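Local atomic coordinates of glycoside hydrolase family 61 (Trichoderma reesei QM6a, PDB entry 5O2X), a protein that is a copper-dependent lytic polysaccharide monooxygenase of family AA9, which probably cleaves cellulose chains oxidatively. Residues A[87-99]-A[108-120]. Residues are numbered along the deposited sequence; the frame is centred on the assembly and turned at random. Where two conformers were deposited one is given.
Sequences PGPIVDYLANCNG and TLEFFKIDGVGLL. With MAN (alpha-D-mannopyranose), chain I.
Leu109 opens the contact by laying its CB 3.7 Å from the CB of Ala95, and its CD2 comes loosely near Cys97 SG, the sulfur that is disulfide-bonded to Cys101. At Glu110 the strands are bridged by water: one water joins Asn96 N to Glu110 O, and a second joins Glu110 N to Asn96 O. The Phe111 ring takes the Ala95 methyl over one face, CB lying 3.9 Å from the ring centroid, while its CD1 also packs against Tyr93 CB. Phe112 exchanges two backbone hydrogen bonds with Leu94. Its CG sits between backbone N and carbonyl carbon (chi1 54°), folding the ring back over Leu94, whose CB makes a CH-pi contact and whose carbonyl O lies 3.3 Å above the same ring's plane, toward the rim. Lys113 crosses the Tyr93 ring obliquely with CG over one face; CE ends 3.4 Å from Tyr93 OH, beyond which NZ bonds Pro220 O and Pro222 O and the hydroxyl pairs with Tyr199. Ile114 rests CD1 against Leu94 CG and gives its N-H to Asp92 O at 2.8 Å; Asp115 N reaches that oxygen only weakly. The carboxylates of Asp92 and Asp115 are turned 49° apart, with Asp92 OD2 and Asp115 OD1 separated by 2.5 Å, so one acid probably carries a proton. Asp92 OD1 is hydrogen-bonded to His157 ND1 and Asp115 OD2 to Trp140 NE1. At Gly116, CA packs 3.9 Å from Val91 CG1, and Val117 closes a reciprocal hydrogen-bonded pair with Ile90 beside a glycan mannose. Gly118 then meets Pro89 CB. The whole is a twisted antiparallel strand pair interrupted by a classic beta bulge, with Ile114 and Asp115 opposite Asp92, within the beta-sandwich fold of AA9 enzymes.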
loop_
_atom_site.group_PDB
_atom_site.type_symbol
_atom_site.label_atom_id
_atom_site.label_comp_id
_atom_site.label_asym_id
_atom_site.label_seq_id
_atom_site.Cartn_x
_atom_site.Cartn_y
_atom_site.Cartn_z
ATOM N N PRO A 87 -15.851 0.079 1.994
ATOM C CA PRO A 87 -15.468 1.286 2.739
ATOM C C PRO A 87 -14.269 1.028 3.669
ATOM O O PRO A 87 -14.236 0.031 4.381
ATOM C CB PRO A 87 -16.717 1.550 3.589
ATOM C CG PRO A 87 -17.284 0.175 3.865
ATOM C CD PRO A 87 -17.051 -0.565 2.581
ATOM N N GLY A 88 -13.333 1.971 3.661
ATOM C CA GLY A 88 -12.284 1.959 4.645
ATOM C C GLY A 88 -11.134 2.880 4.307
ATOM O O GLY A 88 -11.143 3.595 3.299
ATOM N N PRO A 89 -10.111 2.868 5.175
ATOM C CA PRO A 89 -8.959 3.759 5.038
ATOM C C PRO A 89 -7.927 3.232 4.050
ATOM O O PRO A 89 -7.927 2.059 3.657
ATOM C CB PRO A 89 -8.367 3.729 6.464
ATOM C CG PRO A 89 -8.646 2.333 6.939
ATOM C CD PRO A 89 -10.056 2.070 6.401
ATOM N N ILE A 90 -7.021 4.144 3.687
ATOM C CA ILE A 90 -5.903 3.842 2.794
ATOM C C ILE A 90 -4.641 4.399 3.444
ATOM O O ILE A 90 -4.639 5.547 3.934
ATOM C CB ILE A 90 -6.120 4.460 1.392
ATOM C CG1 ILE A 90 -7.332 3.789 0.744
ATOM C CG2 ILE A 90 -4.878 4.280 0.527
ATOM C CD1 ILE A 90 -7.766 4.409 -0.571
ATOM N N VAL A 91 -3.581 3.579 3.472
ATOM C CA VAL A 91 -2.304 3.979 4.058
ATOM C C VAL A 91 -1.182 3.540 3.152
ATOM O O VAL A 91 -1.285 2.603 2.358
ATOM C CB VAL A 91 -2.132 3.338 5.473
ATOM C CG1 VAL A 91 -3.091 3.953 6.480
ATOM C CG2 VAL A 91 -2.241 1.826 5.446
ATOM N N ASP A 92 -0.039 4.230 3.315
ATOM C CA ASP A 92 1.177 3.892 2.583
ATOM C C ASP A 92 2.363 3.974 3.505
ATOM O O ASP A 92 2.469 4.914 4.321
ATOM C CB ASP A 92 1.438 4.841 1.398
ATOM C CG ASP A 92 0.403 4.653 0.321
ATOM O OD1 ASP A 92 0.596 3.815 -0.578
ATOM O OD2 ASP A 92 -0.661 5.359 0.355
ATOM N N TYR A 93 3.277 3.021 3.339
ATOM C CA TYR A 93 4.498 2.949 4.114
ATOM C C TYR A 93 5.682 2.755 3.179
ATOM O O TYR A 93 5.563 2.234 2.067
ATOM C CB TYR A 93 4.505 1.728 5.049
ATOM C CG TYR A 93 3.361 1.644 6.025
ATOM C CD1 TYR A 93 2.138 1.094 5.663
ATOM C CD2 TYR A 93 3.525 2.062 7.331
ATOM C CE1 TYR A 93 1.103 0.967 6.556
ATOM C CE2 TYR A 93 2.484 1.921 8.253
ATOM C CZ TYR A 93 1.283 1.385 7.872
ATOM O OH TYR A 93 0.297 1.257 8.811
ATOM N N LEU A 94 6.865 3.137 3.694
ATOM C CA LEU A 94 8.138 2.756 3.091
ATOM C C LEU A 94 8.948 1.987 4.126
ATOM O O LEU A 94 8.851 2.275 5.329
ATOM C CB LEU A 94 8.948 3.961 2.632
ATOM C CG LEU A 94 8.347 4.760 1.498
ATOM C CD1 LEU A 94 9.101 6.042 1.275
ATOM C CD2 LEU A 94 8.337 3.992 0.196
ATOM N N ALA A 95 9.817 1.088 3.667
ATOM C CA ALA A 95 10.790 0.443 4.539
ATOM C C ALA A 95 12.089 0.358 3.782
ATOM O O ALA A 95 12.133 -0.109 2.637
ATOM C CB ALA A 95 10.380 -0.960 4.966
ATOM N N ASN A 96 13.190 0.775 4.415
ATOM C CA ASN A 96 14.493 0.695 3.780
ATOM C C ASN A 96 14.919 -0.773 3.631
ATOM O O ASN A 96 14.822 -1.562 4.575
ATOM C CB ASN A 96 15.491 1.466 4.642
ATOM C CG ASN A 96 16.719 1.887 3.856
ATOM O OD1 ASN A 96 17.365 1.079 3.185
ATOM N ND2 ASN A 96 17.010 3.191 3.897
ATOM N N CYS A 97 15.406 -1.122 2.450
ATOM C CA CYS A 97 15.867 -2.489 2.190
ATOM C C CYS A 97 17.288 -2.735 2.649
ATOM O O CYS A 97 17.758 -3.881 2.660
ATOM C CB CYS A 97 15.782 -2.791 0.703
ATOM S SG CYS A 97 14.019 -2.800 0.238
ATOM N N ASN A 98 18.003 -1.662 3.000
ATOM C CA ASN A 98 19.385 -1.734 3.480
ATOM C C ASN A 98 20.233 -2.593 2.543
ATOM O O ASN A 98 20.997 -3.433 2.976
ATOM C CB ASN A 98 19.455 -2.183 4.921
ATOM C CG ASN A 98 18.715 -1.235 5.860
ATOM O OD1 ASN A 98 19.046 -0.064 5.928
ATOM N ND2 ASN A 98 17.689 -1.727 6.489
ATOM N N GLY A 99 20.111 -2.355 1.262
ATOM C CA GLY A 99 20.614 -3.225 0.209
ATOM C C GLY A 99 19.568 -3.319 -0.885
ATOM O O GLY A 99 18.675 -2.455 -0.972
ATOM N N THR A 108 12.347 -8.442 8.140
ATOM C CA THR A 108 13.234 -7.458 8.729
ATOM C C THR A 108 12.816 -6.027 8.399
ATOM O O THR A 108 13.402 -5.071 8.942
ATOM C CB THR A 108 14.712 -7.661 8.280
ATOM O OG1 THR A 108 14.875 -7.304 6.923
ATOM C CG2 THR A 108 15.203 -9.061 8.566
ATOM N N LEU A 109 11.867 -5.848 7.495
ATOM C CA LEU A 109 11.528 -4.509 7.017
ATOM C C LEU A 109 10.840 -3.725 8.126
ATOM O O LEU A 109 9.897 -4.208 8.770
ATOM C CB LEU A 109 10.601 -4.602 5.800
ATOM C CG LEU A 109 11.236 -5.161 4.533
ATOM C CD1 LEU A 109 10.170 -5.470 3.505
ATOM C CD2 LEU A 109 12.252 -4.180 3.964
ATOM N N GLU A 110 11.296 -2.480 8.324
ATOM C CA GLU A 110 10.732 -1.607 9.343
ATOM C C GLU A 110 10.052 -0.429 8.633
ATOM O O GLU A 110 10.701 0.475 8.075
ATOM C CB GLU A 110 11.811 -1.171 10.322
ATOM C CG GLU A 110 12.360 -2.353 11.115
ATOM C CD GLU A 110 13.508 -2.006 11.998
ATOM O OE1 GLU A 110 13.828 -0.818 12.143
ATOM O OE2 GLU A 110 14.108 -2.952 12.550
ATOM N N PHE A 111 8.731 -0.470 8.652
ATOM C CA PHE A 111 7.888 0.412 7.869
ATOM C C PHE A 111 7.607 1.710 8.602
ATOM O O PHE A 111 7.174 1.709 9.761
ATOM C CB PHE A 111 6.560 -0.276 7.578
ATOM C CG PHE A 111 6.700 -1.453 6.668
ATOM C CD1 PHE A 111 6.826 -1.282 5.297
ATOM C CD2 PHE A 111 6.760 -2.744 7.179
ATOM C CE1 PHE A 111 6.999 -2.363 4.438
ATOM C CE2 PHE A 111 6.955 -3.822 6.331
ATOM C CZ PHE A 111 7.050 -3.642 4.965
ATOM N N PHE A 112 7.804 2.838 7.904
ATOM C CA PHE A 112 7.358 4.145 8.375
ATOM C C PHE A 112 6.229 4.618 7.451
ATOM O O PHE A 112 6.251 4.398 6.241
ATOM C CB PHE A 112 8.512 5.159 8.480
ATOM C CG PHE A 112 9.343 5.345 7.235
ATOM C CD1 PHE A 112 10.484 4.549 7.012
ATOM C CD2 PHE A 112 9.049 6.322 6.315
ATOM C CE1 PHE A 112 11.254 4.740 5.913
ATOM C CE2 PHE A 112 9.853 6.522 5.212
ATOM C CZ PHE A 112 10.960 5.735 4.995
ATOM N N LYS A 113 5.225 5.252 8.067
ATOM C CA LYS A 113 4.020 5.636 7.342
ATOM C C LYS A 113 4.193 6.983 6.668
ATOM O O LYS A 113 4.495 7.991 7.345
ATOM C CB LYS A 113 2.838 5.666 8.315
ATOM C CG LYS A 113 1.509 5.887 7.619
ATOM C CD LYS A 113 0.329 6.006 8.563
ATOM C CE LYS A 113 -0.140 4.658 9.094
ATOM N NZ LYS A 113 -1.059 4.859 10.256
ATOM N N ILE A 114 3.998 7.015 5.361
ATOM C CA ILE A 114 4.105 8.264 4.605
ATOM C C ILE A 114 2.771 8.903 4.235
ATOM O O ILE A 114 2.777 10.090 3.919
ATOM C CB ILE A 114 5.027 8.116 3.367
ATOM C CG1 ILE A 114 4.502 7.140 2.332
ATOM C CG2 ILE A 114 6.444 7.787 3.817
ATOM C CD1 ILE A 114 5.232 7.229 0.995
ATOM N N ASP A 115 1.655 8.183 4.306
ATOM C CA ASP A 115 0.348 8.819 4.206
ATOM C C ASP A 115 -0.667 7.927 4.868
ATOM O O ASP A 115 -0.418 6.758 5.207
ATOM C CB ASP A 115 -0.047 9.247 2.771
ATOM C CG ASP A 115 -0.685 8.188 1.906
ATOM O OD1 ASP A 115 -0.522 6.995 2.227
ATOM O OD2 ASP A 115 -1.327 8.565 0.893
ATOM N N GLY A 116 -1.862 8.499 5.104
ATOM C CA GLY A 116 -2.939 7.730 5.689
ATOM C C GLY A 116 -4.171 8.581 5.788
ATOM O O GLY A 116 -4.154 9.649 6.412
ATOM N N VAL A 117 -5.259 8.098 5.168
ATOM C CA VAL A 117 -6.555 8.776 5.203
ATOM C C VAL A 117 -7.595 7.796 5.664
ATOM O O VAL A 117 -7.621 6.628 5.201
ATOM C CB VAL A 117 -6.916 9.340 3.804
ATOM C CG1 VAL A 117 -8.287 10.009 3.799
ATOM C CG2 VAL A 117 -5.863 10.354 3.359
ATOM N N GLY A 118 -8.469 8.245 6.560
ATOM C CA GLY A 118 -9.473 7.400 7.127
ATOM C C GLY A 118 -10.887 7.832 6.794
ATOM O O GLY A 118 -11.306 7.793 5.624
ATOM N N LEU A 119 -11.618 8.223 7.833
ATOM C CA LEU A 119 -12.983 8.666 7.741
ATOM C C LEU A 119 -12.991 10.150 7.427
ATOM O O LEU A 119 -12.519 10.963 8.231
ATOM C CB LEU A 119 -13.684 8.379 9.069
ATOM C CG LEU A 119 -15.137 8.827 9.180
ATOM C CD1 LEU A 119 -16.051 8.117 8.200
ATOM C CD2 LEU A 119 -15.587 8.578 10.600
ATOM N N LEU A 120 -13.547 10.504 6.303
ATOM C CA LEU A 120 -13.556 11.890 5.889
ATOM C C LEU A 120 -14.705 12.655 6.460
ATOM O O LEU A 120 -14.586 13.875 6.704
ATOM C CB LEU A 120 -13.500 11.925 4.383
ATOM C CG LEU A 120 -12.109 11.399 3.906
ATOM C CD1 LEU A 120 -12.138 11.233 2.429
ATOM C CD2 LEU A 120 -11.013 12.384 4.306
HETATM C C1 MAN I . -4.817 12.995 6.621
HETATM C C2 MAN I . -5.691 13.874 5.735
HETATM C C3 MAN I . -5.714 15.330 6.247
HETATM C C4 MAN I . -6.129 15.270 7.734
HETATM C C5 MAN I . -5.144 14.440 8.543
HETATM C C6 MAN I . -5.462 14.379 10.048
HETATM O O2 MAN I . -6.999 13.260 5.745
HETATM O O3 MAN I . -6.632 16.132 5.510
HETATM O O4 MAN I . -6.141 16.600 8.276
HETATM O O5 MAN I . -5.145 13.119 7.981
HETATM O O6 MAN I . -6.557 13.503 10.344
HETATM O O HOH W 1 13.095 1.443 7.196
HETATM O O HOH W 2 13.774 -1.651 7.089
#